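Local coordinates for uncharacterized protein (Alicyclobacillus acidocaldarius subsp. acidocaldarius, PDB 3RAG) that is of unknown function but belongs to the von Willebrand factor A-type domain family and binds a sodium ion in the crystal, at residues A[42-47]-A[80-85]. Numbering follows the deposited sequence.
Sequences NVIGIV and SATAQM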
loop_
_atom_site.group_PDB
_atom_site.type_symbol
_atom_site.label_atom_id
_atom_site.label_comp_id
_atom_site.label_asym_id
_atom_site.label_seq_id
_atom_site.Cartn_x
_atom_site.Cartn_y
_atom_site.Cartn_z
ATOM N N ASN A 42 -2.781 3.339 -0.841
ATOM C CA ASN A 42 -1.904 4.361 -1.421
ATOM C C ASN A 42 -1.746 4.095 -2.918
ATOM O O ASN A 42 -1.832 2.936 -3.361
ATOM C CB ASN A 42 -0.514 4.281 -0.779
ATOM C CG ASN A 42 -0.509 4.698 0.689
ATOM O OD1 ASN A 42 0.210 4.118 1.532
ATOM N ND2 ASN A 42 -1.294 5.680 0.998
ATOM N N VAL A 43 -1.564 5.145 -3.711
ATOM C CA VAL A 43 -1.425 4.957 -5.160
ATOM C C VAL A 43 -0.229 5.746 -5.676
ATOM O O VAL A 43 -0.098 6.950 -5.412
ATOM C CB VAL A 43 -2.674 5.448 -5.917
ATOM C CG1 VAL A 43 -2.546 5.103 -7.432
ATOM C CG2 VAL A 43 -3.959 4.842 -5.308
ATOM N N ILE A 44 0.622 5.062 -6.425
ATOM C CA ILE A 44 1.668 5.741 -7.180
ATOM C C ILE A 44 1.307 5.700 -8.657
ATOM O O ILE A 44 1.162 4.617 -9.251
ATOM C CB ILE A 44 3.040 5.068 -6.976
ATOM C CG1 ILE A 44 3.502 5.255 -5.525
ATOM C CG2 ILE A 44 4.062 5.615 -7.982
ATOM C CD1 ILE A 44 4.798 4.476 -5.158
ATOM N N GLY A 45 1.167 6.881 -9.253
ATOM C CA GLY A 45 0.951 6.986 -10.697
ATOM C C GLY A 45 2.316 7.255 -11.337
ATOM O O GLY A 45 3.144 7.953 -10.767
ATOM N N ILE A 46 2.556 6.689 -12.511
ATOM C CA ILE A 46 3.863 6.817 -13.143
ATOM C C ILE A 46 3.815 7.797 -14.307
ATOM O O ILE A 46 2.967 7.687 -15.199
ATOM C CB ILE A 46 4.368 5.438 -13.663
ATOM C CG1 ILE A 46 4.390 4.393 -12.533
ATOM C CG2 ILE A 46 5.762 5.596 -14.274
ATOM C CD1 ILE A 46 4.668 2.953 -13.049
ATOM N N VAL A 47 4.716 8.778 -14.293
ATOM C CA VAL A 47 4.904 9.655 -15.447
ATOM C C VAL A 47 5.744 8.904 -16.510
ATOM O O VAL A 47 6.915 8.598 -16.274
ATOM C CB VAL A 47 5.660 10.926 -15.064
ATOM C CG1 VAL A 47 5.844 11.861 -16.291
ATOM C CG2 VAL A 47 4.963 11.665 -13.890
ATOM N N SER A 80 10.804 3.941 -6.212
ATOM C CA SER A 80 11.257 3.279 -4.998
ATOM C C SER A 80 11.246 4.203 -3.767
ATOM O O SER A 80 10.620 3.922 -2.741
ATOM C CB SER A 80 12.661 2.706 -5.231
ATOM O OG SER A 80 13.116 2.053 -4.072
ATOM N N ALA A 81 11.950 5.318 -3.879
ATOM C CA ALA A 81 11.972 6.297 -2.809
ATOM C C ALA A 81 10.563 6.778 -2.454
ATOM O O ALA A 81 10.234 6.976 -1.282
ATOM C CB ALA A 81 12.873 7.479 -3.202
ATOM N N THR A 82 9.728 6.957 -3.469
ATOM C CA THR A 82 8.378 7.450 -3.227
ATOM C C THR A 82 7.541 6.439 -2.443
ATOM O O THR A 82 6.820 6.818 -1.513
ATOM C CB THR A 82 7.700 7.794 -4.559
ATOM O OG1 THR A 82 8.446 8.844 -5.183
ATOM C CG2 THR A 82 6.276 8.258 -4.342
ATOM N N ALA A 83 7.630 5.169 -2.841
ATOM C CA ALA A 83 6.916 4.090 -2.151
ATOM C C ALA A 83 7.329 4.002 -0.677
ATOM O O ALA A 83 6.493 3.855 0.206
ATOM C CB ALA A 83 7.162 2.745 -2.850
ATOM N N GLN A 84 8.626 4.108 -0.422
ATOM C CA GLN A 84 9.114 4.070 0.953
ATOM C C GLN A 84 8.580 5.268 1.753
ATOM O O GLN A 84 8.059 5.093 2.861
ATOM C CB GLN A 84 10.646 4.005 0.981
ATOM C CG GLN A 84 11.227 2.774 0.321
ATOM C CD GLN A 84 12.738 2.816 0.226
ATOM O OE1 GLN A 84 13.403 3.394 1.078
ATOM N NE2 GLN A 84 13.287 2.200 -0.817
HETATM N N MSE A 85 8.665 6.480 1.194
HETATM C CA MSE A 85 8.151 7.654 1.898
HETATM C C MSE A 85 6.667 7.532 2.207
HETATM O O MSE A 85 6.234 7.872 3.315
HETATM C CB MSE A 85 8.384 8.961 1.107
HETATM C CG MSE A 85 7.738 10.227 1.726
HETATM SE SE MSE A 85 5.987 10.604 1.331
HETATM C CE MSE A 85 6.092 11.021 -0.413
#
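Ile44 packs against Thr82 and Ala83 in a small strand-to-helix contact, apolar in its side chains, where the first turns of the long helix 79-106 pack on one face of the central mixed sheet. Strand 40-46 sits inside that sheet, between strands 10-17 and 71-74, in the alternating helix-and-strand layout of a von Willebrand factor A-type fold. A single methyl does the touching from the strand side. Ile44 stands up from the sheet toward the helix, and with CG1 anti to the carbonyl carbon (chi1 -67°) and the chain then extended (chi2 173°), CD1 becomes its leading atom. That methyl lands on the near side of the helical turn: Ile44 CD1 is 3.7 Å from each of Ala83 N, CA and CB, so it rests against backbone and side chain together. Because Ala83 ends at CB, the methyl sits directly against the helix backbone. From the neighbouring position Thr82 CG2 reaches to 4.1 Å from Ile44 CD1, flanking the same methyl. The Thr82 side chain also touches Arg72 and Val74 of strand 71-74, while OG1 hydrogen-bonds back to Asp78 O near the start of the helix. Ile44 itself also meets Val74, which ties the patch to the next strand. With 104 Å² buried, the contact rests on van der Waals packing and exclusion of water, not on directional bonds.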